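Local coordinates for DNA mismatch repair protein MUTS (Thermus aquaticus, PDB 1EWQ), which binds mismatched DNA in DNA mismatch repair, probably carrying out the recognition step, and has a weak ATPase activity, at residues Phe207-Glu212 with Ala216-Arg221; His294-Leu297 with Pro301-Ala304; Val419-Glu424 with Lys482-Glu487. All coordinates share one frame; numbering follows the deposited sequence.

Contact 1: residues Phe207-Glu212 with Ala216-Arg221; sequences FEPEGE and ALRRAR
Two guanidinium groups meet the 207-212 loop in different ways. R218 offers a face: CB of P209 sits 3.4 Å from its NH1 and covers that side of the group, displaced toward the rim. R221 offers its edge. The carbonyl groups of E210 and E212 and a water lie along that rim, close to the guanidinium plane; the E210 carboxylate is tilted out of it. F241, outside the loop, makes a cation-pi contact with R221. NH2 of R221 donates two nearly straight bonds, 2.8 Å to E210 O and 2.7 Å to E212 O. The first runs along a carbonyl lone pair; the second approaches 26° out of the carbonyl plane. NE of R221 makes a 2.8 Å salt bridge to OE1 of E210, so two nitrogens hold E210 side-on, one on the backbone and one on the carboxylate. The carboxylate and guanidinium planes are 81° apart. The water accepts from R221 NH1 at 2.8 Å and donates to E212 O, closing the circuit. CG of R221 points opposite its backbone N (chi1 -171°), and the bend at chi3 swings the group back to the loop.

The backbones also join. E210 N donates to R218 O at 2.9 Å, from above the carbonyl plane. P209 CA adds a CA-H...O contact of 3.2 Å to R218 O. F207 lays its ring obliquely against R219 O and A220 CA. NE of R219 makes a weak bond to F207 O, but the firmer partner of this side chain is E183, by a salt bridge. F207, R219 and A220 also reach strand 134-139. The loop thus folds back over the early turns of helix 215-232, which packs on the mixed sheet of the MutS connector domain, a fold related to RNase H.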
loop_
_atom_site.group_PDB
_atom_site.type_symbol
_atom_site.label_atom_id
_atom_site.label_comp_id
_atom_site.label_asym_id
_atom_site.label_seq_id
_atom_site.Cartn_x
_atom_site.Cartn_y
_atom_site.Cartn_z
ATOM N N PHE C 207 -3.107 18.628 -29.052
ATOM C CA PHE C 207 -4.123 19.582 -28.640
ATOM C C PHE C 207 -4.658 20.475 -29.751
ATOM O O PHE C 207 -4.930 21.657 -29.541
ATOM C CB PHE C 207 -3.616 20.435 -27.470
ATOM C CG PHE C 207 -3.809 19.785 -26.122
ATOM C CD1 PHE C 207 -3.134 18.608 -25.793
ATOM C CD2 PHE C 207 -4.674 20.344 -25.182
ATOM C CE1 PHE C 207 -3.317 17.998 -24.548
ATOM C CE2 PHE C 207 -4.866 19.744 -23.931
ATOM C CZ PHE C 207 -4.190 18.572 -23.610
ATOM N N GLU C 208 -4.822 19.894 -30.934
ATOM C CA GLU C 208 -5.361 20.628 -32.068
ATOM C C GLU C 208 -6.839 20.858 -31.737
ATOM O O GLU C 208 -7.564 19.914 -31.429
ATOM C CB GLU C 208 -5.233 19.795 -33.351
ATOM C CG GLU C 208 -3.840 19.204 -33.594
ATOM C CD GLU C 208 -2.710 20.177 -33.260
ATOM O OE1 GLU C 208 -2.865 21.394 -33.525
ATOM O OE2 GLU C 208 -1.663 19.720 -32.741
ATOM N N PRO C 209 -7.303 22.114 -31.795
ATOM C CA PRO C 209 -8.705 22.412 -31.482
ATOM C C PRO C 209 -9.736 21.559 -32.213
ATOM O O PRO C 209 -9.470 21.025 -33.276
ATOM C CB PRO C 209 -8.825 23.898 -31.825
ATOM C CG PRO C 209 -7.804 24.081 -32.915
ATOM C CD PRO C 209 -6.634 23.298 -32.370
ATOM N N GLU C 210 -10.913 21.429 -31.618
ATOM C CA GLU C 210 -12.005 20.672 -32.217
ATOM C C GLU C 210 -13.265 21.468 -31.942
ATOM O O GLU C 210 -13.445 21.976 -30.839
ATOM C CB GLU C 210 -12.114 19.283 -31.583
ATOM C CG GLU C 210 -13.224 18.379 -32.145
ATOM C CD GLU C 210 -14.621 18.791 -31.708
ATOM O OE1 GLU C 210 -14.769 19.381 -30.613
ATOM O OE2 GLU C 210 -15.579 18.511 -32.455
ATOM N N GLY C 211 -14.122 21.596 -32.945
ATOM C CA GLY C 211 -15.364 22.330 -32.762
ATOM C C GLY C 211 -15.244 23.839 -32.665
ATOM O O GLY C 211 -14.249 24.423 -33.084
ATOM N N GLU C 212 -16.266 24.467 -32.090
ATOM C CA GLU C 212 -16.318 25.918 -31.936
ATOM C C GLU C 212 -16.228 26.337 -30.473
ATOM O O GLU C 212 -16.348 25.502 -29.568
ATOM C CB GLU C 212 -17.637 26.454 -32.501
ATOM C CG GLU C 212 -18.823 26.216 -31.554
ATOM C CD GLU C 212 -20.153 26.667 -32.131
ATOM O OE1 GLU C 212 -20.262 27.849 -32.531
ATOM O OE2 GLU C 212 -21.086 25.832 -32.175
ATOM N N ALA C 216 -9.043 27.724 -25.773
ATOM C CA ALA C 216 -8.634 26.822 -24.693
ATOM C C ALA C 216 -9.520 25.580 -24.603
ATOM O O ALA C 216 -9.018 24.467 -24.459
ATOM C CB ALA C 216 -8.639 27.562 -23.355
ATOM N N LEU C 217 -10.832 25.773 -24.697
ATOM C CA LEU C 217 -11.774 24.656 -24.602
ATOM C C LEU C 217 -11.737 23.763 -25.835
ATOM O O LEU C 217 -11.793 22.542 -25.721
ATOM C CB LEU C 217 -13.201 25.179 -24.373
ATOM C CG LEU C 217 -14.240 24.117 -23.993
ATOM C CD1 LEU C 217 -13.773 23.378 -22.742
ATOM C CD2 LEU C 217 -15.593 24.776 -23.739
ATOM N N ARG C 218 -11.654 24.375 -27.015
ATOM C CA ARG C 218 -11.587 23.617 -28.255
ATOM C C ARG C 218 -10.345 22.737 -28.261
ATOM O O ARG C 218 -10.344 21.639 -28.813
ATOM C CB ARG C 218 -11.530 24.547 -29.461
ATOM C CG ARG C 218 -12.834 25.238 -29.800
ATOM C CD ARG C 218 -12.764 25.790 -31.215
ATOM N NE ARG C 218 -11.691 26.763 -31.375
ATOM C CZ ARG C 218 -10.895 26.823 -32.441
ATOM N NH1 ARG C 218 -11.046 25.962 -33.441
ATOM N NH2 ARG C 218 -9.958 27.755 -32.516
ATOM N N ARG C 219 -9.279 23.222 -27.644
ATOM C CA ARG C 219 -8.042 22.454 -27.607
ATOM C C ARG C 219 -8.145 21.277 -26.635
ATOM O O ARG C 219 -7.783 20.151 -26.982
ATOM C CB ARG C 219 -6.869 23.360 -27.230
ATOM C CG ARG C 219 -6.691 24.524 -28.200
ATOM C CD ARG C 219 -5.513 25.385 -27.806
ATOM N NE ARG C 219 -4.264 24.655 -27.922
ATOM C CZ ARG C 219 -3.306 24.671 -27.005
ATOM N NH1 ARG C 219 -3.459 25.389 -25.898
ATOM N NH2 ARG C 219 -2.202 23.955 -27.188
ATOM N N ALA C 220 -8.642 21.540 -25.429
ATOM C CA ALA C 220 -8.786 20.485 -24.430
ATOM C C ALA C 220 -9.705 19.392 -24.974
ATOM O O ALA C 220 -9.402 18.202 -24.866
ATOM C CB ALA C 220 -9.357 21.059 -23.135
ATOM N N ARG C 221 -10.821 19.812 -25.569
ATOM C CA ARG C 221 -11.791 18.892 -26.139
ATOM C C ARG C 221 -11.116 18.068 -27.242
ATOM O O ARG C 221 -11.301 16.842 -27.331
ATOM C CB ARG C 221 -12.972 19.698 -26.686
ATOM C CG ARG C 221 -14.188 18.900 -27.122
ATOM C CD ARG C 221 -15.417 19.811 -27.209
ATOM N NE ARG C 221 -15.224 20.845 -28.216
ATOM C CZ ARG C 221 -15.767 22.056 -28.169
ATOM N NH1 ARG C 221 -16.549 22.407 -27.159
ATOM N NH2 ARG C 221 -15.528 22.922 -29.145
HETATM O O HOH W 1 -17.035 25.143 -27.052
#

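Contact 2: residues His294-Leu297 with Pro301-Ala304; sequences HPLL and PLEA
O of L296 is hydrogen-bonded by NE2 of Q604, while the side chain of the same residue turns to P301 and L302. No hydrogen bond links 294-297 to 301-304, and the side chains that meet are all apolar. The contact buries about 159 Å² in all.

L296 carries nearly all of the loop's side. Its CD1 methyl reaches both partners, 3.9 Å from CD2 of L302 and 4.1 Å from CB of P301. Its CB lies 4.0 Å from CG of L302, so the two leucines touch along their length. They slide past each other in opposite directions, each reaching toward the other's backbone. P301 meets L296 at a slant, through one ring carbon. In L296, CG lies opposite the carbonyl carbon (chi1 -47°), and CD1 extends from there toward the helix. CD1 of L302 also comes within 4.1 Å of L296 O.

L302 is buried, and it also packs on L618 and F547. P295 rests on M250, L252 and Q604. P295 and the L296 carbonyl thus both meet Q604.

The chain leaves helix 282-293 at H294, turns, and enters helix 299-314 before P301. This is a helix-loop-helix connection of MutS domain III. It lies where that largely helical domain meets the ATPase domain, to which Q604 belongs.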
loop_
_atom_site.group_PDB
_atom_site.type_symbol
_atom_site.label_atom_id
_atom_site.label_comp_id
_atom_site.label_asym_id
_atom_site.label_seq_id
_atom_site.Cartn_x
_atom_site.Cartn_y
_atom_site.Cartn_z
ATOM N N HIS C 294 -21.623 19.595 -7.370
ATOM C CA HIS C 294 -22.117 20.939 -7.676
ATOM C C HIS C 294 -23.495 21.211 -7.079
ATOM O O HIS C 294 -24.511 21.041 -7.756
ATOM C CB HIS C 294 -22.199 21.133 -9.193
ATOM C CG HIS C 294 -20.873 21.072 -9.883
ATOM N ND1 HIS C 294 -20.067 22.178 -10.048
ATOM C CD2 HIS C 294 -20.198 20.033 -10.418
ATOM C CE1 HIS C 294 -18.951 21.821 -10.656
ATOM N NE2 HIS C 294 -19.007 20.523 -10.890
ATOM N N PRO C 295 -23.551 21.620 -5.798
ATOM C CA PRO C 295 -24.844 21.913 -5.166
ATOM C C PRO C 295 -25.483 23.077 -5.923
ATOM O O PRO C 295 -24.776 23.947 -6.434
ATOM C CB PRO C 295 -24.464 22.306 -3.730
ATOM C CG PRO C 295 -23.143 21.573 -3.508
ATOM C CD PRO C 295 -22.438 21.734 -4.835
ATOM N N LEU C 296 -26.810 23.101 -5.977
ATOM C CA LEU C 296 -27.550 24.148 -6.686
ATOM C C LEU C 296 -27.683 25.468 -5.909
ATOM O O LEU C 296 -27.527 25.514 -4.695
ATOM C CB LEU C 296 -28.959 23.638 -7.035
ATOM C CG LEU C 296 -29.097 22.247 -7.667
ATOM C CD1 LEU C 296 -30.576 21.958 -7.918
ATOM C CD2 LEU C 296 -28.309 22.165 -8.972
ATOM N N LEU C 297 -27.979 26.539 -6.638
ATOM C CA LEU C 297 -28.168 27.864 -6.050
ATOM C C LEU C 297 -29.629 28.288 -6.231
ATOM O O LEU C 297 -30.050 29.323 -5.721
ATOM C CB LEU C 297 -27.285 28.894 -6.760
ATOM C CG LEU C 297 -25.772 28.690 -6.802
ATOM C CD1 LEU C 297 -25.123 29.800 -7.649
ATOM C CD2 LEU C 297 -25.231 28.704 -5.387
ATOM N N PRO C 301 -35.686 24.500 -8.261
ATOM C CA PRO C 301 -35.323 23.102 -8.499
ATOM C C PRO C 301 -35.027 22.345 -7.200
ATOM O O PRO C 301 -35.283 21.142 -7.106
ATOM C CB PRO C 301 -34.122 23.197 -9.446
ATOM C CG PRO C 301 -33.635 24.608 -9.304
ATOM C CD PRO C 301 -34.881 25.408 -9.095
ATOM N N LEU C 302 -34.516 23.045 -6.196
ATOM C CA LEU C 302 -34.231 22.390 -4.922
ATOM C C LEU C 302 -35.528 21.951 -4.249
ATOM O O LEU C 302 -35.629 20.834 -3.753
ATOM C CB LEU C 302 -33.443 23.319 -3.995
ATOM C CG LEU C 302 -31.957 23.448 -4.353
ATOM C CD1 LEU C 302 -31.342 24.598 -3.580
ATOM C CD2 LEU C 302 -31.234 22.128 -4.063
ATOM N N GLU C 303 -36.526 22.826 -4.243
ATOM C CA GLU C 303 -37.812 22.491 -3.629
ATOM C C GLU C 303 -38.447 21.307 -4.373
ATOM O O GLU C 303 -39.154 20.498 -3.773
ATOM C CB GLU C 303 -38.749 23.708 -3.656
ATOM C CG GLU C 303 -38.162 24.956 -2.981
ATOM C CD GLU C 303 -38.265 24.927 -1.461
ATOM O OE1 GLU C 303 -38.239 23.827 -0.868
ATOM O OE2 GLU C 303 -38.361 26.013 -0.850
ATOM N N ALA C 304 -38.183 21.195 -5.672
ATOM C CA ALA C 304 -38.722 20.090 -6.462
ATOM C C ALA C 304 -38.033 18.785 -6.058
ATOM O O ALA C 304 -38.677 17.743 -5.970
ATOM C CB ALA C 304 -38.532 20.353 -7.964
#

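Contact 3: residues Val419-Glu424 with Lys482-Glu487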
loop_
_atom_site.group_PDB
_atom_site.type_symbol
_atom_site.label_atom_id
_atom_site.label_comp_id
_atom_site.label_asym_id
_atom_site.label_seq_id
_atom_site.Cartn_x
_atom_site.Cartn_y
_atom_site.Cartn_z
ATOM N N VAL C 419 -23.210 -37.822 -32.526
ATOM C CA VAL C 419 -22.684 -38.324 -31.264
ATOM C C VAL C 419 -23.357 -39.639 -30.870
ATOM O O VAL C 419 -22.726 -40.514 -30.281
ATOM C CB VAL C 419 -22.873 -37.278 -30.132
ATOM C CG1 VAL C 419 -22.478 -37.870 -28.783
ATOM C CG2 VAL C 419 -22.023 -36.053 -30.423
ATOM N N ALA C 420 -24.634 -39.780 -31.201
ATOM C CA ALA C 420 -25.366 -40.999 -30.875
ATOM C C ALA C 420 -24.715 -42.183 -31.585
ATOM O O ALA C 420 -24.636 -43.288 -31.043
ATOM C CB ALA C 420 -26.819 -40.869 -31.303
ATOM N N TYR C 421 -24.249 -41.932 -32.804
ATOM C CA TYR C 421 -23.596 -42.952 -33.608
ATOM C C TYR C 421 -22.522 -43.688 -32.816
ATOM O O TYR C 421 -22.487 -44.918 -32.798
ATOM C CB TYR C 421 -22.947 -42.318 -34.835
ATOM C CG TYR C 421 -22.015 -43.262 -35.564
ATOM C CD1 TYR C 421 -22.500 -44.155 -36.516
ATOM C CD2 TYR C 421 -20.646 -43.272 -35.285
ATOM C CE1 TYR C 421 -21.649 -45.033 -37.173
ATOM C CE2 TYR C 421 -19.787 -44.147 -35.936
ATOM C CZ TYR C 421 -20.296 -45.024 -36.880
ATOM O OH TYR C 421 -19.456 -45.895 -37.528
ATOM N N PHE C 422 -21.636 -42.933 -32.171
ATOM C CA PHE C 422 -20.555 -43.541 -31.409
ATOM C C PHE C 422 -21.039 -44.372 -30.231
ATOM O O PHE C 422 -20.458 -45.415 -29.920
ATOM C CB PHE C 422 -19.568 -42.472 -30.938
ATOM C CG PHE C 422 -18.814 -41.821 -32.059
ATOM C CD1 PHE C 422 -19.145 -40.540 -32.492
ATOM C CD2 PHE C 422 -17.791 -42.505 -32.712
ATOM C CE1 PHE C 422 -18.469 -39.953 -33.560
ATOM C CE2 PHE C 422 -17.111 -41.926 -33.781
ATOM C CZ PHE C 422 -17.451 -40.648 -34.206
ATOM N N LEU C 423 -22.107 -43.919 -29.588
ATOM C CA LEU C 423 -22.659 -44.641 -28.455
ATOM C C LEU C 423 -23.173 -45.995 -28.926
ATOM O O LEU C 423 -23.003 -47.009 -28.247
ATOM C CB LEU C 423 -23.802 -43.845 -27.826
ATOM C CG LEU C 423 -24.299 -44.341 -26.469
ATOM C CD1 LEU C 423 -23.171 -44.273 -25.452
ATOM C CD2 LEU C 423 -25.466 -43.481 -26.020
ATOM N N GLU C 424 -23.802 -46.004 -30.097
ATOM C CA GLU C 424 -24.334 -47.231 -30.677
ATOM C C GLU C 424 -23.192 -48.133 -31.123
ATOM O O GLU C 424 -23.280 -49.354 -31.020
ATOM C CB GLU C 424 -25.221 -46.905 -31.878
ATOM C CG GLU C 424 -26.593 -46.364 -31.509
ATOM C CD GLU C 424 -27.182 -45.479 -32.592
ATOM O OE1 GLU C 424 -26.925 -45.740 -33.792
ATOM O OE2 GLU C 424 -27.911 -44.523 -32.241
ATOM N N LYS C 482 -13.705 -42.920 -38.846
ATOM C CA LYS C 482 -12.952 -41.807 -39.394
ATOM C C LYS C 482 -13.913 -40.864 -40.110
ATOM O O LYS C 482 -13.851 -39.644 -39.943
ATOM C CB LYS C 482 -11.886 -42.343 -40.355
ATOM C CG LYS C 482 -11.038 -41.289 -41.050
ATOM C CD LYS C 482 -9.789 -41.895 -41.717
ATOM C CE LYS C 482 -10.103 -43.085 -42.635
ATOM N NZ LYS C 482 -10.407 -44.355 -41.890
ATOM N N GLU C 483 -14.817 -41.446 -40.891
ATOM C CA GLU C 483 -15.809 -40.679 -41.632
ATOM C C GLU C 483 -16.697 -39.890 -40.684
ATOM O O GLU C 483 -16.831 -38.671 -40.811
ATOM C CB GLU C 483 -16.685 -41.617 -42.460
ATOM C CG GLU C 483 -17.853 -40.929 -43.149
ATOM C CD GLU C 483 -18.947 -41.904 -43.527
ATOM O OE1 GLU C 483 -18.640 -42.874 -44.254
ATOM O OE2 GLU C 483 -20.108 -41.703 -43.095
ATOM N N LYS C 484 -17.314 -40.604 -39.745
ATOM C CA LYS C 484 -18.206 -39.996 -38.766
ATOM C C LYS C 484 -17.530 -38.926 -37.926
ATOM O O LYS C 484 -18.123 -37.884 -37.649
ATOM C CB LYS C 484 -18.793 -41.069 -37.853
ATOM C CG LYS C 484 -19.974 -41.791 -38.461
ATOM C CD LYS C 484 -21.131 -40.826 -38.654
ATOM C CE LYS C 484 -22.369 -41.530 -39.173
ATOM N NZ LYS C 484 -23.530 -40.593 -39.219
ATOM N N GLU C 485 -16.294 -39.178 -37.519
ATOM C CA GLU C 485 -15.573 -38.201 -36.718
ATOM C C GLU C 485 -15.522 -36.873 -37.467
ATOM O O GLU C 485 -15.971 -35.851 -36.952
ATOM C CB GLU C 485 -14.157 -38.682 -36.424
ATOM C CG GLU C 485 -13.350 -37.689 -35.611
ATOM C CD GLU C 485 -11.965 -38.193 -35.285
ATOM O OE1 GLU C 485 -11.866 -39.293 -34.715
ATOM O OE2 GLU C 485 -10.979 -37.491 -35.595
ATOM N N ARG C 486 -14.981 -36.903 -38.684
ATOM C CA ARG C 486 -14.865 -35.711 -39.527
ATOM C C ARG C 486 -16.198 -34.982 -39.661
ATOM O O ARG C 486 -16.234 -33.764 -39.834
ATOM C CB ARG C 486 -14.365 -36.093 -40.925
ATOM C CG ARG C 486 -12.924 -36.573 -40.969
ATOM C CD ARG C 486 -12.692 -37.470 -42.182
ATOM N NE ARG C 486 -11.310 -37.940 -42.275
ATOM C CZ ARG C 486 -10.914 -38.937 -43.065
ATOM N NH1 ARG C 486 -11.803 -39.570 -43.824
ATOM N NH2 ARG C 486 -9.636 -39.299 -43.101
ATOM N N GLU C 487 -17.287 -35.738 -39.591
ATOM C CA GLU C 487 -18.625 -35.177 -39.701
ATOM C C GLU C 487 -18.944 -34.361 -38.449
ATOM O O GLU C 487 -19.336 -33.202 -38.538
ATOM C CB GLU C 487 -19.646 -36.309 -39.872
ATOM C CG GLU C 487 -21.100 -35.871 -40.011
ATOM C CD GLU C 487 -21.325 -34.933 -41.186
ATOM O OE1 GLU C 487 -20.473 -34.908 -42.107
ATOM O OE2 GLU C 487 -22.361 -34.230 -41.195
#
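Y421 and K484 have the nearest CA atoms of segments 419-424 and 482-487, which run roughly antiparallel, axes 10.4 Å apart at 149°. These CA atoms are 8.0 Å apart, so side chains fill the gap.

K484 lies across Y421. Its CG stands 3.5 Å from the centroid of the Y421 ring, only 12° off the normal, in a CH-pi contact over one face. A bend at chi2 (-65°) keeps the chain over the ring, with K484 CE 3.7 Å from Y421 CD1. The aliphatic part of the lysine does this work.

F422 comes in beside it. Its CZ is 3.9 Å from K484 CB and 3.8 Å from E485 N, which sits at the ring edge. One face of the F422 ring is covered by CD2 of Y421. F422 also stacks on Y448, and OE1 of E485 is hydrogen-bonded to Y448 N.

Y448 lies just before strand 449-453 of the four-stranded antiparallel sheet between the two helices in sequence. The pairing of helices 406-433 and 479-511 is that of the long MutS arms whose far end bears the DNA clamp; the nearest atom of this contact is about 12 Å from the bound nucleic acid.

The three contacts follow one another along the chain and none touches another. Contacts 1 and 2 are nearest, with centres 31 Å apart and nearest atoms about 13 Å apart. Contact 3 is remote: its centre is 64 Å from that of contact 1 and 71 Å from that of contact 2. Contact 1 joins a loop to helix 215-232, which packs on the mixed sheet of the connector. Contacts 2 and 3 both fall in the domain III range, on opposite sides of the chain's centre. Domain III thus reaches from the neighbourhood of the ATPase domain, at contact 2, to the clamp near the DNA, at contact 3, consistent with communication between the two sites.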